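Local coordinates for protein short-chain-enoyl-CoA hydratase (Clostridium acetobutylicum, PDB 5Z7R) that catalyses the reversible hydration of crotonyl-CoA and also accepts hexenoyl-CoA, but not longer enoyl-CoA analogues, at residues A[89-101]-A[206-218]. Sequence-based numbering, arbitrary orientation.
Sequences VFRRLELLEKPVI and AVKLSKQAINRGM
Lys211 reaches from helix 206-217 into the turn that follows helix 89-95. Its chain is extended, with CG trans to the backbone N (chi1 -175°), and this carries the ammonium to the carbonyls at the helix end. NZ donates to Leu96 O at 2.7 Å, in the carbonyl plane, and makes a weak bond to Lys98 O. Asp120 adds a salt bridge, so this buried charge is probably neutralised. One turn on, Asn215 ND2 gives a weak, bent bond to Glu94 O (3.3 Å, 138°). Water joins the same ND2 to Leu95 O, and OD1 is bonded to Lys159 of the second subunit. Packing is tightest at Pro99, whose CG meets Val207 CG1 at only 3.4 Å.

The other side is looser and partly exposed. Glu97 and Lys208 cross at about a right angle, Glu97 CB lying 3.7 Å from Lys208 CE. Their charged ends stay apart; the Glu97 carboxylate pairs with Arg80 of the fifth subunit, and a water links OE1 to Lys208 O. Leu95 covers two guanidinium faces, CD1 over the centre of Arg91 and CD2 toward the rim of Arg216. These groups meet at NH1, planes 83° apart. Arg91 also pairs with Asp223 of the fourth subunit.

The contact joins helix 204-217 to the link between helix 76-95 and strand 100-104 of the crotonase core. Helix 188-201 touches Pro99 and Val207, and helix 222-236 packs on Gln212 and Arg216.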
ATOM      1  N   VAL A  89      14.104 -10.252 -15.460  1.00 28.37           N
ATOM      2  CA  VAL A  89      15.542 -10.046 -15.543  1.00 30.49           C
ATOM      3  C   VAL A  89      15.918  -8.682 -14.938  1.00 26.81           C
ATOM      4  O   VAL A  89      16.778  -8.578 -14.095  1.00 26.06           O
ATOM      5  CB  VAL A  89      16.061 -10.109 -16.999  1.00 30.58           C
ATOM      6  CG1 VAL A  89      17.516  -9.707 -17.019  1.00 32.16           C
ATOM      7  CG2 VAL A  89      15.895 -11.507 -17.584  1.00 32.94           C
ATOM      8  N   PHE A  90      15.249  -7.640 -15.384  1.00 27.63           N
ATOM      9  CA  PHE A  90      15.492  -6.282 -14.848  1.00 26.93           C
ATOM     10  C   PHE A  90      15.228  -6.105 -13.348  1.00 26.15           C
ATOM     11  O   PHE A  90      15.953  -5.394 -12.670  1.00 28.07           O
ATOM     12  CB  PHE A  90      14.644  -5.321 -15.641  1.00 26.30           C
ATOM     13  CG  PHE A  90      15.125  -5.128 -17.035  1.00 26.42           C
ATOM     14  CD1 PHE A  90      16.095  -5.980 -17.583  1.00 27.47           C
ATOM     15  CD2 PHE A  90      14.641  -4.084 -17.800  1.00 26.80           C
ATOM     16  CE1 PHE A  90      16.528  -5.808 -18.874  1.00 26.73           C
ATOM     17  CE2 PHE A  90      15.081  -3.904 -19.097  1.00 29.06           C
ATOM     18  CZ  PHE A  90      16.017  -4.771 -19.638  1.00 28.16           C
ATOM     19  N   ARG A  91      14.202  -6.774 -12.830  1.00 27.69           N
ATOM     20  CA  ARG A  91      13.895  -6.731 -11.404  1.00 27.69           C
ATOM     21  C   ARG A  91      14.981  -7.393 -10.598  1.00 29.34           C
ATOM     22  O   ARG A  91      15.258  -6.971  -9.461  1.00 31.40           O
ATOM     23  CB  ARG A  91      12.565  -7.430 -11.118  1.00 28.43           C
ATOM     24  CG  ARG A  91      12.181  -7.448  -9.664  1.00 26.93           C
ATOM     25  CD  ARG A  91      12.033  -6.012  -9.161  1.00 27.00           C
ATOM     26  NE  ARG A  91      11.288  -5.985  -7.914  1.00 25.56           N
ATOM     27  CZ  ARG A  91      11.509  -5.152  -6.896  1.00 25.47           C
ATOM     28  NH1 ARG A  91      10.756  -5.262  -5.798  1.00 25.45           N
ATOM     29  NH2 ARG A  91      12.438  -4.212  -6.957  1.00 23.42           N
ATOM     30  N   ARG A  92      15.609  -8.424 -11.170  1.00 30.38           N
ATOM     31  CA  ARG A  92      16.678  -9.137 -10.466  1.00 30.54           C
ATOM     32  C   ARG A  92      17.904  -8.238 -10.326  1.00 28.37           C
ATOM     33  O   ARG A  92      18.589  -8.250  -9.287  1.00 29.34           O
ATOM     34  CB  ARG A  92      17.064 -10.406 -11.218  1.00 33.29           C
ATOM     35  CG  ARG A  92      18.026 -11.323 -10.452  1.00 34.80           C
ATOM     36  CD  ARG A  92      18.257 -12.577 -11.273  1.00 35.50           C
ATOM     37  NE  ARG A  92      19.150 -13.564 -10.659  1.00 38.06           N
ATOM     38  CZ  ARG A  92      19.419 -14.736 -11.228  1.00 35.07           C
ATOM     39  NH1 ARG A  92      18.877 -15.034 -12.403  1.00 32.42           N
ATOM     40  NH2 ARG A  92      20.243 -15.588 -10.648  1.00 36.41           N
ATOM     41  N   LEU A  93      18.156  -7.470 -11.380  1.00 25.06           N
ATOM     42  CA  LEU A  93      19.201  -6.469 -11.381  1.00 26.75           C
ATOM     43  C   LEU A  93      18.932  -5.371 -10.327  1.00 27.57           C
ATOM     44  O   LEU A  93      19.844  -4.980  -9.555  1.00 29.66           O
ATOM     45  CB  LEU A  93      19.314  -5.846 -12.769  1.00 27.04           C
ATOM     46  CG  LEU A  93      20.513  -4.928 -12.986  1.00 27.13           C
ATOM     47  CD1 LEU A  93      21.813  -5.726 -13.040  1.00 27.51           C
ATOM     48  CD2 LEU A  93      20.377  -4.155 -14.278  1.00 27.36           C
ATOM     49  N   GLU A  94      17.678  -4.913 -10.271  1.00 25.65           N
ATOM     50  CA  GLU A  94      17.284  -3.839  -9.336  1.00 24.21           C
ATOM     51  C   GLU A  94      17.500  -4.284  -7.919  1.00 24.35           C
ATOM     52  O   GLU A  94      17.982  -3.505  -7.091  1.00 24.64           O
ATOM     53  CB  GLU A  94      15.818  -3.473  -9.580  1.00 23.89           C
ATOM     54  CG  GLU A  94      15.235  -2.372  -8.730  1.00 22.65           C
ATOM     55  CD  GLU A  94      13.926  -1.971  -9.286  1.00 22.23           C
ATOM     56  OE1 GLU A  94      13.875  -0.889  -9.875  1.00 23.04           O
ATOM     57  OE2 GLU A  94      12.964  -2.789  -9.249  1.00 22.58           O
ATOM     58  N   LEU A  95      17.214  -5.560  -7.635  1.00 27.32           N
ATOM     59  CA  LEU A  95      17.291  -6.070  -6.253  1.00 28.15           C
ATOM     60  C   LEU A  95      18.652  -6.616  -5.901  1.00 30.79           C
ATOM     61  O   LEU A  95      18.943  -6.859  -4.707  1.00 29.63           O
ATOM     62  CB  LEU A  95      16.242  -7.184  -6.041  1.00 30.93           C
ATOM     63  CG  LEU A  95      14.802  -6.684  -6.009  1.00 31.55           C
ATOM     64  CD1 LEU A  95      13.794  -7.821  -6.127  1.00 32.40           C
ATOM     65  CD2 LEU A  95      14.577  -5.881  -4.716  1.00 33.18           C
ATOM     66  N   LEU A  96      19.471  -6.868  -6.928  1.00 31.59           N
ATOM     67  CA  LEU A  96      20.821  -7.409  -6.729  1.00 32.65           C
ATOM     68  C   LEU A  96      21.490  -6.778  -5.529  1.00 30.27           C
ATOM     69  O   LEU A  96      21.597  -5.559  -5.435  1.00 28.89           O
ATOM     70  CB  LEU A  96      21.667  -7.141  -7.986  1.00 35.06           C
ATOM     71  CG  LEU A  96      23.160  -7.469  -7.919  1.00 36.49           C
ATOM     72  CD1 LEU A  96      23.353  -8.888  -7.411  1.00 40.08           C
ATOM     73  CD2 LEU A  96      23.795  -7.290  -9.290  1.00 35.73           C
ATOM     74  N   GLU A  97      21.990  -7.597  -4.629  1.00 30.93           N
ATOM     75  CA  GLU A  97      22.551  -7.087  -3.393  1.00 32.92           C
ATOM     76  C   GLU A  97      23.936  -6.415  -3.475  1.00 30.59           C
ATOM     77  O   GLU A  97      24.510  -6.089  -2.476  1.00 32.50           O
ATOM     78  CB  GLU A  97      22.536  -8.205  -2.346  1.00 39.94           C
ATOM     79  CG  GLU A  97      21.120  -8.728  -2.074  1.00 44.60           C
ATOM     80  CD  GLU A  97      20.847  -8.993  -0.598  1.00 48.01           C
ATOM     81  OE1 GLU A  97      19.948  -8.302  -0.008  1.00 42.27           O
ATOM     82  OE2 GLU A  97      21.536  -9.900  -0.051  1.00 47.47           O
ATOM     83  N   LYS A  98      24.454  -6.164  -4.657  1.00 31.79           N
ATOM     84  CA  LYS A  98      25.514  -5.169  -4.821  1.00 34.12           C
ATOM     85  C   LYS A  98      24.952  -3.986  -5.618  1.00 31.69           C
ATOM     86  O   LYS A  98      24.122  -4.173  -6.482  1.00 34.12           O
ATOM     87  CB  LYS A  98      26.766  -5.717  -5.543  1.00 38.18           C
ATOM     88  CG  LYS A  98      26.847  -7.220  -5.819  1.00 41.53           C
ATOM     89  CD  LYS A  98      27.157  -8.063  -4.598  1.00 43.40           C
ATOM     90  CE  LYS A  98      27.364  -9.526  -4.991  1.00 44.38           C
ATOM     91  NZ  LYS A  98      28.144 -10.300  -3.978  1.00 45.93           N
ATOM     92  N   PRO A  99      25.440  -2.772  -5.363  1.00 28.99           N
ATOM     93  CA  PRO A  99      25.037  -1.589  -6.094  1.00 28.09           C
ATOM     94  C   PRO A  99      25.398  -1.663  -7.548  1.00 31.20           C
ATOM     95  O   PRO A  99      26.481  -2.141  -7.874  1.00 32.73           O
ATOM     96  CB  PRO A  99      25.866  -0.515  -5.455  1.00 28.23           C
ATOM     97  CG  PRO A  99      26.003  -0.990  -4.039  1.00 29.37           C
ATOM     98  CD  PRO A  99      26.285  -2.426  -4.215  1.00 28.89           C
ATOM     99  N   VAL A 100      24.515  -1.205  -8.433  1.00 30.12           N
ATOM    100  CA  VAL A 100      24.851  -1.201  -9.819  1.00 30.15           C
ATOM    101  C   VAL A 100      24.633   0.154 -10.464  1.00 32.98           C
ATOM    102  O   VAL A 100      23.601   0.789 -10.281  1.00 28.92           O
ATOM    103  CB  VAL A 100      24.259  -2.405 -10.607  1.00 30.43           C
ATOM    104  CG1 VAL A 100      23.392  -3.280  -9.730  1.00 30.61           C
ATOM    105  CG2 VAL A 100      23.613  -2.009 -11.909  1.00 30.55           C
ATOM    106  N   ILE A 101      25.673   0.567 -11.206  1.00 29.96           N
ATOM    107  CA  ILE A 101      25.793   1.859 -11.802  1.00 28.88           C
ATOM    108  C   ILE A 101      25.664   1.638 -13.288  1.00 29.44           C
ATOM    109  O   ILE A 101      26.434   0.849 -13.873  1.00 33.76           O
ATOM    110  CB  ILE A 101      27.188   2.469 -11.473  1.00 30.22           C
ATOM    111  CG1 ILE A 101      27.350   2.689  -9.971  1.00 32.38           C
ATOM    112  CG2 ILE A 101      27.431   3.810 -12.164  1.00 30.99           C
ATOM    113  CD1 ILE A 101      28.780   2.503  -9.501  1.00 32.50           C
ATOM    114  N   ALA A 206      26.913  -2.986   5.357  1.00 34.72           N
ATOM    115  CA  ALA A 206      26.170  -1.731   5.480  1.00 33.56           C
ATOM    116  C   ALA A 206      25.593  -1.233   4.171  1.00 31.95           C
ATOM    117  O   ALA A 206      24.462  -0.775   4.152  1.00 37.46           O
ATOM    118  CB  ALA A 206      27.043  -0.653   6.106  1.00 34.70           C
ATOM    119  N   VAL A 207      26.356  -1.306   3.088  1.00 31.48           N
ATOM    120  CA  VAL A 207      25.879  -0.921   1.763  1.00 30.40           C
ATOM    121  C   VAL A 207      24.809  -1.881   1.286  1.00 32.62           C
ATOM    122  O   VAL A 207      23.832  -1.459   0.659  1.00 30.89           O
ATOM    123  CB  VAL A 207      27.007  -0.955   0.721  1.00 31.58           C
ATOM    124  CG1 VAL A 207      26.494  -0.721  -0.681  1.00 31.26           C
ATOM    125  CG2 VAL A 207      28.067   0.085   1.038  1.00 35.15           C
ATOM    126  N   LYS A 208      25.012  -3.171   1.566  1.00 32.33           N
ATOM    127  CA  LYS A 208      24.054  -4.220   1.185  1.00 36.15           C
ATOM    128  C   LYS A 208      22.679  -3.998   1.834  1.00 31.58           C
ATOM    129  O   LYS A 208      21.655  -3.940   1.135  1.00 25.90           O
ATOM    130  CB  LYS A 208      24.601  -5.599   1.604  1.00 42.19           C
ATOM    131  CG  LYS A 208      23.742  -6.806   1.238  1.00 46.30           C
ATOM    132  CD  LYS A 208      24.572  -8.092   1.198  1.00 52.84           C
ATOM    133  CE  LYS A 208      25.417  -8.184  -0.084  1.00 56.22           C
ATOM    134  NZ  LYS A 208      26.007  -9.538  -0.355  1.00 59.92           N
ATOM    135  N   LEU A 209      22.711  -3.859   3.163  1.00 26.92           N
ATOM    136  CA  LEU A 209      21.539  -3.641   3.968  1.00 27.47           C
ATOM    137  C   LEU A 209      20.869  -2.303   3.658  1.00 25.95           C
ATOM    138  O   LEU A 209      19.632  -2.236   3.611  1.00 23.98           O
ATOM    139  CB  LEU A 209      21.857  -3.773   5.467  1.00 29.44           C
ATOM    140  CG  LEU A 209      22.315  -5.147   5.989  1.00 31.45           C
ATOM    141  CD1 LEU A 209      22.734  -5.081   7.461  1.00 33.64           C
ATOM    142  CD2 LEU A 209      21.248  -6.198   5.825  1.00 32.22           C
ATOM    143  N   SER A 210      21.665  -1.270   3.375  1.00 24.25           N
ATOM    144  CA  SER A 210      21.122  -0.017   2.859  1.00 24.22           C
ATOM    145  C   SER A 210      20.388  -0.186   1.543  1.00 24.14           C
ATOM    146  O   SER A 210      19.328   0.416   1.343  1.00 23.99           O
ATOM    147  CB  SER A 210      22.207   1.073   2.685  1.00 25.20           C
ATOM    148  OG  SER A 210      22.822   1.401   3.914  1.00 24.98           O
ATOM    149  N   LYS A 211      20.949  -0.942   0.610  1.00 24.68           N
ATOM    150  CA  LYS A 211      20.270  -1.106  -0.671  1.00 23.74           C
ATOM    151  C   LYS A 211      18.890  -1.737  -0.441  1.00 23.31           C
ATOM    152  O   LYS A 211      17.917  -1.319  -1.009  1.00 23.45           O
ATOM    153  CB  LYS A 211      21.048  -1.993  -1.641  1.00 23.72           C
ATOM    154  CG  LYS A 211      20.363  -2.023  -2.994  1.00 23.38           C
ATOM    155  CD  LYS A 211      21.164  -2.728  -4.055  1.00 24.27           C
ATOM    156  CE  LYS A 211      20.269  -2.921  -5.264  1.00 23.56           C
ATOM    157  NZ  LYS A 211      21.011  -3.105  -6.506  1.00 24.83           N
ATOM    158  N   GLN A 212      18.843  -2.725   0.431  1.00 23.82           N
ATOM    159  CA  GLN A 212      17.631  -3.475   0.715  1.00 25.94           C
ATOM    160  C   GLN A 212      16.597  -2.565   1.425  1.00 26.35           C
ATOM    161  O   GLN A 212      15.423  -2.506   1.039  1.00 30.05           O
ATOM    162  CB  GLN A 212      17.993  -4.715   1.556  1.00 24.62           C
ATOM    163  CG  GLN A 212      16.844  -5.486   2.163  1.00 24.36           C
ATOM    164  CD  GLN A 212      16.191  -6.437   1.184  1.00 24.81           C
ATOM    165  OE1 GLN A 212      15.742  -7.509   1.575  1.00 27.39           O
ATOM    166  NE2 GLN A 212      16.164  -6.076  -0.084  1.00 24.35           N
ATOM    167  N   ALA A 213      17.031  -1.843   2.441  1.00 24.39           N
ATOM    168  CA  ALA A 213      16.123  -0.963   3.122  1.00 23.44           C
ATOM    169  C   ALA A 213      15.545   0.102   2.178  1.00 22.73           C
ATOM    170  O   ALA A 213      14.372   0.439   2.266  1.00 25.71           O
ATOM    171  CB  ALA A 213      16.802  -0.349   4.330  1.00 23.44           C
ATOM    172  N   ILE A 214      16.333   0.605   1.247  1.00 22.27           N
ATOM    173  CA  ILE A 214      15.844   1.629   0.329  1.00 22.14           C
ATOM    174  C   ILE A 214      14.855   1.027  -0.659  1.00 23.68           C
ATOM    175  O   ILE A 214      13.836   1.641  -0.969  1.00 26.57           O
ATOM    176  CB  ILE A 214      16.988   2.312  -0.432  1.00 21.11           C
ATOM    177  CG1 ILE A 214      17.861   3.078   0.548  1.00 21.84           C
ATOM    178  CG2 ILE A 214      16.443   3.250  -1.498  1.00 21.72           C
ATOM    179  CD1 ILE A 214      19.209   3.531  -0.013  1.00 21.88           C
ATOM    180  N   ASN A 215      15.138  -0.180  -1.145  1.00 22.06           N
ATOM    181  CA  ASN A 215      14.265  -0.831  -2.107  1.00 22.71           C
ATOM    182  C   ASN A 215      12.971  -1.235  -1.462  1.00 21.10           C
ATOM    183  O   ASN A 215      11.911  -0.990  -2.023  1.00 20.07           O
ATOM    184  CB  ASN A 215      14.909  -2.089  -2.734  1.00 25.97           C
ATOM    185  CG  ASN A 215      15.844  -1.751  -3.893  1.00 29.07           C
ATOM    186  OD1 ASN A 215      15.627  -0.763  -4.633  1.00 29.39           O
ATOM    187  ND2 ASN A 215      16.857  -2.599  -4.101  1.00 28.37           N
ATOM    188  N   ARG A 216      13.050  -1.839  -0.288  1.00 20.63           N
ATOM    189  CA  ARG A 216      11.856  -2.460   0.300  1.00 22.04           C
ATOM    190  C   ARG A 216      11.008  -1.429   1.071  1.00 23.68           C
ATOM    191  O   ARG A 216       9.776  -1.361   0.898  1.00 25.41           O
ATOM    192  CB  ARG A 216      12.212  -3.658   1.177  1.00 23.34           C
ATOM    193  CG  ARG A 216      13.345  -4.519   0.626  1.00 24.56           C
ATOM    194  CD  ARG A 216      13.035  -5.927   0.166  1.00 25.37           C
ATOM    195  NE  ARG A 216      12.319  -6.110  -1.076  1.00 26.66           N
ATOM    196  CZ  ARG A 216      12.429  -7.143  -1.918  1.00 23.15           C
ATOM    197  NH1 ARG A 216      11.622  -7.192  -2.954  1.00 25.22           N
ATOM    198  NH2 ARG A 216      13.346  -8.075  -1.805  1.00 22.78           N
ATOM    199  N   GLY A 217      11.672  -0.609   1.868  1.00 21.78           N
ATOM    200  CA  GLY A 217      11.044   0.519   2.515  1.00 21.27           C
ATOM    201  C   GLY A 217      10.324   1.466   1.579  1.00 21.40           C
ATOM    202  O   GLY A 217       9.289   2.019   1.927  1.00 22.86           O
ATOM    203  N   MET A 218      10.808   1.615   0.361  1.00 22.49           N
ATOM    204  CA  MET A 218      10.186   2.540  -0.573  1.00 23.59           C
ATOM    205  C   MET A 218       8.794   2.070  -1.092  1.00 24.30           C
ATOM    206  O   MET A 218       8.034   2.843  -1.760  1.00 21.22           O
ATOM    207  CB  MET A 218      11.152   2.743  -1.710  1.00 26.93           C
ATOM    208  CG  MET A 218      10.918   3.997  -2.481  1.00 34.18           C
ATOM    209  SD  MET A 218      11.297   5.522  -1.581  1.00 38.48           S
ATOM    210  CE  MET A 218      10.950   6.567  -2.992  1.00 37.15           C
TER
HETATM  211  O   HOH W   1      13.160  -1.320  -5.467  1.00 18.82           O
HETATM  212  O   HOH W   2      17.442  -4.878  -2.646  1.00 32.27           O
HETATM  213  O   HOH W   3      20.697  -5.662  -1.039  1.00 38.62           O